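Local coordinates for putative oxidoreductase (Salmonella enterica subsp. enterica serovar Typhimurium, PDB 3NX4), which binds NADP and probably reduces acryloyl-CoA with NADPH, as a member of the medium-chain dehydrogenase/reductase family, at residues A127-E139 against G158-Y172. Sequence-based numbering, arbitrary orientation.
Sequences AGFTAMLCVMALE and GVGSTAVALLHKLGY. With NAP (NADP nicotinamide-adenine-dinucleotide phosphate), chain C.
A127 and V159 mark the close end of two helices that run roughly the same way. The segments 127-139 and 158-169 cross at -49°, with 7.7 Å between their axes. The helices diverge toward their C-terminal ends, and longer side chains span the wider part. CB of A127 rests on the backbone of G158, 3.6 Å from its C atom. CG2 of V159 lies beside its own backbone N and meets O of A127 at 3.4 Å. A131 is a knob in a hole formed by V159, T162, A163 and L166. G128 has no side chain, and OG1 and CG2 of T162 both lie 3.6 Å from its CA. OG1 of T162 donates a hydrogen bond to O of G158 at 2.9 Å, within its own helix and nearly in line with the C=O (161°). L166 crosses the chain of selenomethionine M132 at about a right angle, with CD1 3.9 Å from SE. V135 splits its branches: CG2 meets L166 and L167, while CG1 reaches CD1 of L170 at 3.8 Å. CD2 of L167 also lies over one face of the Y172 ring, offset toward the rim. At the far end a water donates to both OE2 of E139 and OH of Y172. OE1 of E139 forms a salt bridge with R281, and Y172 OH is hydrogen-bonded to I143 O. G171, with positive phi, closes helix 158-169 in a Schellman motif. The backbone N atoms of G158 and V159 donate hydrogen bonds to O1A and O2N of NADP, respectively. OG1 of T130, hydrogen-bonded to T126 O, lies 3.1 Å from C4N of the nicotinamide. This is the dinucleotide-binding helix of a Rossmann fold, its N-terminus at the pyrophosphate, packed against helix 118-140.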
# COMPACT_ATOMS: atom_id res chain seq x y z
N ALA A 127 11.72 -18.21 0.87
CA ALA A 127 10.26 -18.28 0.90
C ALA A 127 9.74 -17.99 2.30
O ALA A 127 8.86 -17.15 2.48
CB ALA A 127 9.77 -19.68 0.43
N GLY A 128 10.28 -18.69 3.29
CA GLY A 128 9.83 -18.54 4.66
C GLY A 128 10.24 -17.21 5.28
O GLY A 128 9.48 -16.61 6.04
N PHE A 129 11.44 -16.74 4.96
CA PHE A 129 11.90 -15.43 5.40
C PHE A 129 10.95 -14.35 4.88
O PHE A 129 10.52 -13.47 5.62
CB PHE A 129 13.34 -15.22 4.91
CG PHE A 129 13.89 -13.85 5.15
CD1 PHE A 129 14.39 -13.48 6.40
CD2 PHE A 129 13.98 -12.94 4.10
CE1 PHE A 129 14.92 -12.21 6.61
CE2 PHE A 129 14.53 -11.66 4.30
CZ PHE A 129 14.99 -11.30 5.56
N THR A 130 10.59 -14.46 3.61
CA THR A 130 9.58 -13.59 3.00
C THR A 130 8.19 -13.67 3.68
O THR A 130 7.54 -12.65 3.90
CB THR A 130 9.44 -13.93 1.50
OG1 THR A 130 10.71 -13.77 0.87
CG2 THR A 130 8.43 -13.00 0.83
N ALA A 131 7.73 -14.88 3.99
CA ALA A 131 6.44 -15.01 4.67
C ALA A 131 6.50 -14.25 5.99
O ALA A 131 5.52 -13.60 6.39
CB ALA A 131 6.12 -16.46 4.93
N MSE A 132 7.64 -14.36 6.67
CA MSE A 132 7.81 -13.69 7.95
C MSE A 132 7.76 -12.17 7.77
O MSE A 132 7.10 -11.47 8.54
CB MSE A 132 9.11 -14.12 8.63
CG MSE A 132 9.22 -13.64 10.07
SE MSE A 132 7.96 -14.54 11.30
CE MSE A 132 7.03 -13.03 11.80
N LEU A 133 8.46 -11.65 6.77
CA LEU A 133 8.37 -10.23 6.47
C LEU A 133 6.92 -9.79 6.18
O LEU A 133 6.54 -8.67 6.53
CB LEU A 133 9.28 -9.85 5.31
CG LEU A 133 10.78 -10.03 5.58
CD1 LEU A 133 11.56 -9.84 4.29
CD2 LEU A 133 11.27 -9.05 6.66
N CYS A 134 6.13 -10.66 5.54
CA CYS A 134 4.74 -10.32 5.22
C CYS A 134 3.89 -10.28 6.47
O CYS A 134 3.09 -9.37 6.66
CB CYS A 134 4.13 -11.33 4.24
SG CYS A 134 4.79 -11.23 2.58
N VAL A 135 4.08 -11.26 7.35
CA VAL A 135 3.39 -11.25 8.63
C VAL A 135 3.76 -9.98 9.43
O VAL A 135 2.90 -9.35 10.04
CB VAL A 135 3.74 -12.52 9.42
CG1 VAL A 135 3.25 -12.41 10.85
CG2 VAL A 135 3.13 -13.75 8.70
N MSE A 136 5.03 -9.59 9.39
CA MSE A 136 5.45 -8.40 10.12
C MSE A 136 4.81 -7.12 9.56
O MSE A 136 4.49 -6.19 10.30
CB MSE A 136 6.97 -8.32 10.15
CG MSE A 136 7.59 -9.34 11.10
SE MSE A 136 9.54 -9.53 10.86
CE MSE A 136 10.10 -7.72 11.24
N ALA A 137 4.61 -7.09 8.25
CA ALA A 137 3.90 -5.98 7.59
C ALA A 137 2.46 -5.87 8.08
O ALA A 137 1.97 -4.77 8.35
CB ALA A 137 3.95 -6.15 6.08
N LEU A 138 1.76 -7.00 8.18
CA LEU A 138 0.40 -6.98 8.71
C LEU A 138 0.40 -6.44 10.14
O LEU A 138 -0.45 -5.63 10.51
CB LEU A 138 -0.21 -8.39 8.68
CG LEU A 138 -0.44 -9.01 7.31
CD1 LEU A 138 -1.21 -10.33 7.45
CD2 LEU A 138 -1.20 -8.07 6.39
N GLU A 139 1.37 -6.89 10.94
CA GLU A 139 1.52 -6.38 12.30
C GLU A 139 1.79 -4.87 12.34
O GLU A 139 1.21 -4.14 13.15
CB GLU A 139 2.63 -7.15 13.04
CG GLU A 139 2.26 -8.58 13.33
CD GLU A 139 3.42 -9.40 13.90
OE1 GLU A 139 4.58 -8.93 13.88
OE2 GLU A 139 3.15 -10.53 14.39
N GLY A 158 5.77 -22.32 -1.31
CA GLY A 158 6.74 -22.08 -0.25
C GLY A 158 6.42 -20.93 0.69
O GLY A 158 6.41 -21.09 1.92
N VAL A 159 6.20 -19.75 0.13
CA VAL A 159 5.85 -18.59 0.96
C VAL A 159 4.48 -18.85 1.62
O VAL A 159 4.28 -18.63 2.83
CB VAL A 159 5.77 -17.29 0.10
CG1 VAL A 159 5.20 -16.13 0.93
CG2 VAL A 159 7.16 -16.92 -0.46
N GLY A 160 3.53 -19.33 0.82
CA GLY A 160 2.18 -19.57 1.31
C GLY A 160 2.10 -20.57 2.45
O GLY A 160 1.40 -20.35 3.43
N SER A 161 2.83 -21.67 2.34
CA SER A 161 2.81 -22.68 3.40
C SER A 161 3.32 -22.08 4.71
O SER A 161 2.73 -22.28 5.77
CB SER A 161 3.67 -23.90 3.03
OG SER A 161 3.10 -24.61 1.94
N THR A 162 4.43 -21.35 4.62
CA THR A 162 5.04 -20.76 5.81
C THR A 162 4.07 -19.74 6.41
O THR A 162 3.87 -19.69 7.63
CB THR A 162 6.39 -20.09 5.50
OG1 THR A 162 7.18 -20.94 4.66
CG2 THR A 162 7.16 -19.81 6.80
N ALA A 163 3.47 -18.94 5.54
CA ALA A 163 2.53 -17.90 5.98
C ALA A 163 1.35 -18.49 6.75
O ALA A 163 0.94 -17.98 7.79
CB ALA A 163 2.02 -17.12 4.77
N VAL A 164 0.80 -19.58 6.22
CA VAL A 164 -0.36 -20.23 6.85
C VAL A 164 0.05 -20.72 8.24
O VAL A 164 -0.65 -20.48 9.23
CB VAL A 164 -0.88 -21.40 5.98
CG1 VAL A 164 -1.87 -22.31 6.76
CG2 VAL A 164 -1.50 -20.88 4.66
N ALA A 165 1.22 -21.36 8.31
CA ALA A 165 1.72 -21.92 9.56
C ALA A 165 2.00 -20.85 10.61
O ALA A 165 1.68 -21.02 11.78
CB ALA A 165 2.99 -22.75 9.31
N LEU A 166 2.60 -19.74 10.18
CA LEU A 166 2.87 -18.61 11.07
C LEU A 166 1.58 -17.97 11.59
O LEU A 166 1.40 -17.80 12.79
CB LEU A 166 3.70 -17.54 10.35
CG LEU A 166 5.15 -17.94 10.05
CD1 LEU A 166 5.77 -16.90 9.14
CD2 LEU A 166 5.94 -18.07 11.36
N LEU A 167 0.69 -17.60 10.67
CA LEU A 167 -0.58 -16.98 11.06
C LEU A 167 -1.36 -17.89 11.99
O LEU A 167 -1.96 -17.44 12.95
CB LEU A 167 -1.44 -16.65 9.83
CG LEU A 167 -0.86 -15.56 8.91
CD1 LEU A 167 -1.59 -15.55 7.56
CD2 LEU A 167 -0.89 -14.17 9.58
N HIS A 168 -1.35 -19.19 11.69
CA HIS A 168 -2.04 -20.14 12.55
C HIS A 168 -1.46 -20.12 13.97
O HIS A 168 -2.19 -20.07 14.96
CB HIS A 168 -1.95 -21.55 11.98
CG HIS A 168 -2.60 -22.58 12.84
ND1 HIS A 168 -3.95 -22.59 13.09
CD2 HIS A 168 -2.08 -23.62 13.53
CE1 HIS A 168 -4.24 -23.60 13.89
NE2 HIS A 168 -3.12 -24.24 14.17
N LYS A 169 -0.13 -20.18 14.06
CA LYS A 169 0.53 -20.17 15.37
C LYS A 169 0.22 -18.89 16.13
O LYS A 169 0.02 -18.92 17.34
CB LYS A 169 2.05 -20.29 15.20
CG LYS A 169 2.80 -20.49 16.52
CD LYS A 169 3.18 -19.13 17.13
CE LYS A 169 4.11 -19.30 18.35
NZ LYS A 169 4.49 -17.97 18.92
N LEU A 170 0.18 -17.77 15.40
CA LEU A 170 -0.03 -16.47 16.01
C LEU A 170 -1.48 -16.22 16.40
O LEU A 170 -1.80 -15.19 16.97
CB LEU A 170 0.47 -15.35 15.09
CG LEU A 170 2.00 -15.40 14.99
CD1 LEU A 170 2.52 -14.64 13.78
CD2 LEU A 170 2.69 -14.92 16.31
N GLY A 171 -2.36 -17.18 16.10
CA GLY A 171 -3.74 -17.10 16.53
C GLY A 171 -4.76 -16.55 15.53
O GLY A 171 -5.92 -16.35 15.88
N TYR A 172 -4.35 -16.34 14.28
CA TYR A 172 -5.29 -15.82 13.28
C TYR A 172 -6.24 -16.89 12.72
O TYR A 172 -5.90 -18.06 12.65
CB TYR A 172 -4.55 -15.20 12.10
CG TYR A 172 -3.78 -13.94 12.44
CD1 TYR A 172 -2.50 -14.02 12.98
CD2 TYR A 172 -4.32 -12.68 12.21
CE1 TYR A 172 -1.77 -12.86 13.30
CE2 TYR A 172 -3.60 -11.51 12.52
CZ TYR A 172 -2.32 -11.61 13.07
OH TYR A 172 -1.60 -10.46 13.38
PA NAP C . 5.69 -21.39 -5.17
O1A NAP C . 6.14 -22.35 -4.14
O2A NAP C . 5.76 -21.81 -6.58
O5B NAP C . 4.23 -20.84 -4.82
C5B NAP C . 3.50 -20.17 -5.80
C4B NAP C . 2.07 -20.65 -5.64
O4B NAP C . 1.24 -19.86 -6.44
C3B NAP C . 1.88 -22.10 -6.09
O3B NAP C . 2.03 -22.99 -5.00
C2B NAP C . 0.45 -22.10 -6.59
O2B NAP C . -0.38 -22.36 -5.49
C1B NAP C . 0.21 -20.66 -7.01
N9A NAP C . 0.29 -20.50 -8.47
C8A NAP C . 1.25 -20.99 -9.32
N7A NAP C . 0.95 -20.58 -10.58
C5A NAP C . -0.16 -19.82 -10.53
C6A NAP C . -0.89 -19.16 -11.51
N6A NAP C . -0.53 -19.20 -12.79
N1A NAP C . -2.01 -18.45 -11.15
C2A NAP C . -2.41 -18.39 -9.83
N3A NAP C . -1.68 -19.06 -8.86
C4A NAP C . -0.58 -19.76 -9.21
O3 NAP C . 6.58 -20.04 -5.06
PN NAP C . 7.24 -19.36 -3.77
O1N NAP C . 8.67 -19.71 -3.67
O2N NAP C . 6.34 -19.65 -2.63
O5D NAP C . 7.10 -17.82 -4.22
C5D NAP C . 5.80 -17.28 -4.39
C4D NAP C . 5.89 -15.97 -5.16
O4D NAP C . 6.58 -15.04 -4.36
C3D NAP C . 6.70 -16.12 -6.43
O3D NAP C . 6.14 -15.29 -7.43
C2D NAP C . 8.07 -15.60 -6.06
O2D NAP C . 8.73 -15.04 -7.17
C1D NAP C . 7.70 -14.54 -5.05
N1N NAP C . 8.76 -14.23 -4.08
C2N NAP C . 9.25 -12.96 -4.05
C3N NAP C . 10.23 -12.58 -3.14
C7N NAP C . 10.34 -11.12 -2.81
O7N NAP C . 11.59 -10.56 -2.50
N7N NAP C . 9.23 -10.39 -2.84
C4N NAP C . 10.72 -13.54 -2.25
C5N NAP C . 10.21 -14.84 -2.28
C6N NAP C . 9.22 -15.17 -3.20
P2B NAP C . -1.75 -23.22 -5.66
O1X NAP C . -2.19 -23.61 -4.28
O2X NAP C . -2.80 -22.37 -6.32
O3X NAP C . -1.43 -24.44 -6.49
O HOH W 1 0.62 -11.06 15.00